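Local coordinates for peptidoglycan synthetase penicillin-binding protein 3 (Bifidobacterium adolescentis, PDB 4YE5), which probably binds penicillin and probably cross-links peptidoglycan strands during cell-wall synthesis, at residues R277-T282 / N407-T412; T500-D505 / L523-G528. All coordinates share one frame; numbering follows the deposited sequence.

Both contacts lie in the transpeptidase part of the chain, and they follow one another in series. Contact 1 comes first: 124 residues separate segment 277-282 from segment 407-412, where the N-terminal end of helix 408-419 comes back to the C-terminal end of helix 277-280, closing a long loop that includes the helix 290-299. Contact 2 opens only after that loop is shut. It is local, pairing strands 501-510 and 517-524 of a beta hairpin inside the five-stranded antiparallel sheet. The two centres are about 16 Å apart. Helix 408-419 lies against this sheet, Thr412 reaching Thr520 on the second hairpin strand, and Leu411 CD2 packs 4.0 Å from Asp505 OD2, where the contacts meet.

Contact 1: residues R277-T282 / N407-T412; sequences RAVSET and NVMQLT
Asn407 sets its CB 3.3 Å from the carbonyl oxygen of Glu281, the first residue beyond helix 277-280, and at the same time starts helix 408-419 as its N-cap. With Gln410 it forms a capping box: Gln410 N donates to Asn407 OD1 almost in line with the side-chain carbonyl, and Asn407 N returns a bond to Gln410 OE1. The side-chain amide, with CG lodged between the backbone N and carbonyl carbon (chi1 54°), also offers ND2 to a water that donates to Val279 O and, weakly, to Ser280 O. No direct hydrogen bond joins the two segments; water carries the polar link between the C-terminal turn of one helix and the N-terminal turn of the other. At Val408 a second water accepts from the backbone N and donates to Ala278 O and Glu281 O, so three polar backbone atoms converge on it. The CG1 branch of Val408 comes within 3.4 Å of Ala278 O, while Leu258 of strand 255-260 touches both side chains. Met409, a selenomethionine, bends at chi2 (86°) and again at chi3, which lays its end along the backbone of 278-279. There Met409 SE sits 3.5 Å from Ala278 O, and Met409 CE lies 3.5 Å from Val279 O and 4.5 Å from Val279 CG1.

Contact 2: residues T500-D505 / L523-G528; sequences TSIISD and LKDPQG
Asp525 grips Ser501 and Ile502 with both carboxylate oxygens. Ser501 OG donates to OD2 of Asp525 over 2.7 Å, on its syn lone pair, and Ile502 N meets OD1 of Asp525 at 2.9 Å, also on the syn side but 32° out of the carboxylate plane. The two bonds to neighbouring residues limit rotation of the carboxylate, whose CG stands beside the backbone N (chi1 -70°). Ser501 OG is held further by Ala495 N. The backbone of Asp525 adds a bond from its N to Ile502 O at 2.8 Å. Farther along, Ser504 and Leu523 form a hydrogen-bonded antiparallel pair, with N-to-O bonds both ways, while Ile503 and Lys524 make the adjoining non-hydrogen-bonded pair in this beta hairpin. The close approach of Ile503 CA to Leu523 O, 3.1 Å, is a CA-H...O contact. On the face of this second pair, the extended Lys524 chain passes Ser501, its CE 3.8 Å from Ser501 CB, and carries NZ to Ala493 O. Ile503 CG2 lies 4.3 Å from Lys524 CB, with Trp242 against both side chains. Ser504 turns OG to Gly532 O and Ala535 N; its CB rests 3.9 Å from Pro526 CG.

Contact 1: residues R277-T282 / N407-T412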
loop_
_atom_site.group_PDB
_atom_site.type_symbol
_atom_site.label_atom_id
_atom_site.label_comp_id
_atom_site.label_asym_id
_atom_site.label_seq_id
_atom_site.Cartn_x
_atom_site.Cartn_y
_atom_site.Cartn_z
ATOM N N ARG A 277 -2.440 1.433 9.863
ATOM C CA ARG A 277 -1.586 2.260 10.718
ATOM C C ARG A 277 -0.156 2.432 10.153
ATOM O O ARG A 277 0.457 3.472 10.327
ATOM C CB ARG A 277 -1.501 1.664 12.117
ATOM C CG ARG A 277 -0.883 2.615 13.105
ATOM C CD ARG A 277 -0.687 1.962 14.456
ATOM N NE ARG A 277 -1.891 1.296 14.945
ATOM C CZ ARG A 277 -2.870 1.891 15.620
ATOM N NH1 ARG A 277 -2.825 3.199 15.870
ATOM N NH2 ARG A 277 -3.900 1.171 16.029
ATOM N N ALA A 278 0.379 1.402 9.497
ATOM C CA ALA A 278 1.695 1.521 8.847
ATOM C C ALA A 278 1.733 2.672 7.835
ATOM O O ALA A 278 2.746 3.361 7.701
ATOM C CB ALA A 278 2.095 0.178 8.174
ATOM N N VAL A 279 0.625 2.885 7.123
ATOM C CA VAL A 279 0.535 3.993 6.161
ATOM C C VAL A 279 0.401 5.359 6.834
ATOM O O VAL A 279 1.073 6.325 6.439
ATOM C CB VAL A 279 -0.672 3.787 5.167
ATOM C CG1 VAL A 279 -0.910 5.024 4.300
ATOM C CG2 VAL A 279 -0.445 2.557 4.281
ATOM N N SER A 280 -0.470 5.454 7.846
ATOM C CA SER A 280 -0.839 6.763 8.406
ATOM C C SER A 280 0.017 7.285 9.568
ATOM O O SER A 280 0.162 8.493 9.744
ATOM C CB SER A 280 -2.307 6.746 8.858
ATOM O OG SER A 280 -2.531 5.696 9.783
ATOM N N GLU A 281 0.562 6.389 10.382
ATOM C CA GLU A 281 1.242 6.828 11.602
ATOM C C GLU A 281 2.449 7.743 11.325
ATOM O O GLU A 281 3.285 7.438 10.472
ATOM C CB GLU A 281 1.710 5.608 12.407
ATOM C CG GLU A 281 2.010 5.940 13.860
ATOM C CD GLU A 281 0.732 6.161 14.664
ATOM O OE1 GLU A 281 -0.315 5.591 14.309
ATOM O OE2 GLU A 281 0.767 6.903 15.648
ATOM N N THR A 282 2.543 8.866 12.036
ATOM C CA THR A 282 3.770 9.649 11.985
ATOM C C THR A 282 4.324 9.813 13.397
ATOM O O THR A 282 3.588 9.728 14.366
ATOM C CB THR A 282 3.573 11.046 11.345
ATOM O OG1 THR A 282 2.680 11.817 12.151
ATOM C CG2 THR A 282 3.002 10.925 9.921
ATOM N N ASN A 407 6.839 9.202 8.562
ATOM C CA ASN A 407 6.160 7.907 8.605
ATOM C C ASN A 407 7.175 6.807 8.351
ATOM O O ASN A 407 8.349 7.093 8.049
ATOM C CB ASN A 407 4.951 7.828 7.652
ATOM C CG ASN A 407 5.298 8.190 6.234
ATOM O OD1 ASN A 407 6.265 7.676 5.662
ATOM N ND2 ASN A 407 4.518 9.099 5.652
ATOM N N VAL A 408 6.751 5.557 8.488
ATOM C CA VAL A 408 7.694 4.464 8.350
ATOM C C VAL A 408 8.298 4.373 6.945
ATOM O O VAL A 408 9.460 3.968 6.794
ATOM C CB VAL A 408 7.080 3.098 8.833
ATOM C CG1 VAL A 408 6.072 2.542 7.828
ATOM C CG2 VAL A 408 8.195 2.067 9.100
HETATM N N MSE A 409 7.540 4.770 5.914
HETATM C CA MSE A 409 8.046 4.691 4.541
HETATM C C MSE A 409 9.167 5.715 4.315
HETATM O O MSE A 409 10.177 5.437 3.658
HETATM C CB MSE A 409 6.927 4.921 3.506
HETATM C CG MSE A 409 5.813 3.874 3.518
HETATM SE SE MSE A 409 4.422 4.282 4.828
HETATM C CE MSE A 409 3.491 5.759 3.927
ATOM N N GLN A 410 8.966 6.921 4.829
ATOM C CA GLN A 410 9.972 7.974 4.706
ATOM C C GLN A 410 11.250 7.613 5.473
ATOM O O GLN A 410 12.361 7.805 4.981
ATOM C CB GLN A 410 9.422 9.281 5.266
ATOM C CG GLN A 410 8.329 9.905 4.408
ATOM C CD GLN A 410 7.718 11.102 5.095
ATOM O OE1 GLN A 410 7.519 11.076 6.312
ATOM N NE2 GLN A 410 7.433 12.167 4.333
ATOM N N LEU A 411 11.091 7.090 6.680
ATOM C CA LEU A 411 12.251 6.709 7.479
ATOM C C LEU A 411 13.041 5.608 6.760
ATOM O O LEU A 411 14.264 5.635 6.680
ATOM C CB LEU A 411 11.786 6.202 8.849
ATOM C CG LEU A 411 12.914 5.853 9.820
ATOM C CD1 LEU A 411 13.830 7.038 9.950
ATOM C CD2 LEU A 411 12.332 5.456 11.178
ATOM N N THR A 412 12.309 4.650 6.208
ATOM C CA THR A 412 12.901 3.499 5.574
ATOM C C THR A 412 13.614 3.924 4.287
ATOM O O THR A 412 14.709 3.458 4.007
ATOM C CB THR A 412 11.833 2.431 5.293
ATOM O OG1 THR A 412 11.339 1.930 6.544
ATOM C CG2 THR A 412 12.411 1.263 4.503
HETATM O O HOH W 1 4.242 5.027 9.552
HETATM O O HOH W 2 1.678 8.819 7.018
#

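Contact 2: residues T500-D505 / L523-G528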
loop_
_atom_site.group_PDB
_atom_site.type_symbol
_atom_site.label_atom_id
_atom_site.label_comp_id
_atom_site.label_asym_id
_atom_site.label_seq_id
_atom_site.Cartn_x
_atom_site.Cartn_y
_atom_site.Cartn_z
ATOM N N THR A 500 3.399 8.702 30.109
ATOM C CA THR A 500 4.115 9.133 28.928
ATOM C C THR A 500 4.230 7.899 28.040
ATOM O O THR A 500 4.656 6.848 28.502
ATOM C CB THR A 500 5.531 9.643 29.294
ATOM O OG1 THR A 500 5.430 10.877 30.019
ATOM C CG2 THR A 500 6.377 9.847 28.048
ATOM N N SER A 501 3.810 8.001 26.783
ATOM C CA SER A 501 3.984 6.878 25.866
ATOM C C SER A 501 5.185 7.130 24.982
ATOM O O SER A 501 5.522 8.283 24.687
ATOM C CB SER A 501 2.742 6.657 24.998
ATOM O OG SER A 501 1.688 6.050 25.742
ATOM N N ILE A 502 5.830 6.051 24.554
ATOM C CA ILE A 502 6.948 6.167 23.633
ATOM C C ILE A 502 6.813 5.142 22.511
ATOM O O ILE A 502 6.050 4.186 22.626
ATOM C CB ILE A 502 8.299 5.910 24.354
ATOM C CG1 ILE A 502 8.377 4.457 24.815
ATOM C CG2 ILE A 502 8.477 6.861 25.574
ATOM C CD1 ILE A 502 9.739 3.812 24.577
ATOM N N ILE A 503 7.531 5.366 21.412
ATOM C CA ILE A 503 7.737 4.323 20.433
ATOM C C ILE A 503 9.183 3.880 20.553
ATOM O O ILE A 503 10.044 4.670 20.964
ATOM C CB ILE A 503 7.493 4.809 18.998
ATOM C CG1 ILE A 503 8.218 6.130 18.776
ATOM C CG2 ILE A 503 5.983 4.989 18.759
ATOM C CD1 ILE A 503 8.680 6.340 17.395
ATOM N N SER A 504 9.417 2.614 20.224
ATOM C CA SER A 504 10.740 2.052 19.980
ATOM C C SER A 504 10.851 1.848 18.471
ATOM O O SER A 504 10.017 1.158 17.884
ATOM C CB SER A 504 10.834 0.686 20.674
ATOM O OG SER A 504 11.983 -0.061 20.296
ATOM N N ASP A 505 11.859 2.446 17.835
ATOM C CA ASP A 505 12.054 2.237 16.400
ATOM C C ASP A 505 13.430 1.678 16.121
ATOM O O ASP A 505 14.358 1.826 16.925
ATOM C CB ASP A 505 11.719 3.476 15.526
ATOM C CG ASP A 505 12.572 4.712 15.835
ATOM O OD1 ASP A 505 13.388 4.681 16.766
ATOM O OD2 ASP A 505 12.407 5.755 15.138
ATOM N N LEU A 523 7.380 0.101 17.366
ATOM C CA LEU A 523 6.442 -0.446 18.355
ATOM C C LEU A 523 6.090 0.633 19.352
ATOM O O LEU A 523 6.969 1.365 19.809
ATOM C CB LEU A 523 7.085 -1.622 19.133
ATOM C CG LEU A 523 7.717 -2.734 18.291
ATOM C CD1 LEU A 523 8.426 -3.731 19.228
ATOM C CD2 LEU A 523 6.661 -3.467 17.448
ATOM N N LYS A 524 4.814 0.723 19.705
ATOM C CA LYS A 524 4.372 1.685 20.709
ATOM C C LYS A 524 4.258 1.032 22.074
ATOM O O LYS A 524 3.604 0.007 22.219
ATOM C CB LYS A 524 3.034 2.329 20.333
ATOM C CG LYS A 524 2.577 3.395 21.373
ATOM C CD LYS A 524 1.349 4.195 20.892
ATOM C CE LYS A 524 0.844 5.112 22.030
ATOM N NZ LYS A 524 -0.115 6.171 21.541
ATOM N N ASP A 525 4.921 1.631 23.056
ATOM C CA ASP A 525 4.908 1.144 24.427
ATOM C C ASP A 525 5.198 -0.361 24.589
ATOM O O ASP A 525 4.421 -1.068 25.244
ATOM C CB ASP A 525 3.561 1.493 25.072
ATOM C CG ASP A 525 3.406 2.996 25.317
ATOM O OD1 ASP A 525 4.429 3.673 25.557
ATOM O OD2 ASP A 525 2.259 3.498 25.282
ATOM N N PRO A 526 6.309 -0.863 24.004
ATOM C CA PRO A 526 6.629 -2.280 24.246
ATOM C C PRO A 526 6.986 -2.550 25.711
ATOM O O PRO A 526 7.535 -1.681 26.372
ATOM C CB PRO A 526 7.858 -2.519 23.361
ATOM C CG PRO A 526 8.508 -1.170 23.267
ATOM C CD PRO A 526 7.355 -0.188 23.209
ATOM N N GLN A 527 6.655 -3.736 26.209
ATOM C CA GLN A 527 6.951 -4.138 27.578
ATOM C C GLN A 527 7.969 -5.274 27.523
ATOM O O GLN A 527 8.194 -5.836 26.469
ATOM C CB GLN A 527 5.679 -4.676 28.237
ATOM C CG GLN A 527 4.489 -3.737 28.142
ATOM C CD GLN A 527 4.709 -2.475 28.957
ATOM O OE1 GLN A 527 4.964 -2.550 30.156
ATOM N NE2 GLN A 527 4.638 -1.311 28.305
ATOM N N GLY A 528 8.562 -5.636 28.653
ATOM C CA GLY A 528 9.431 -6.801 28.696
ATOM C C GLY A 528 10.906 -6.468 28.834
ATOM O O GLY A 528 11.273 -5.332 29.090
#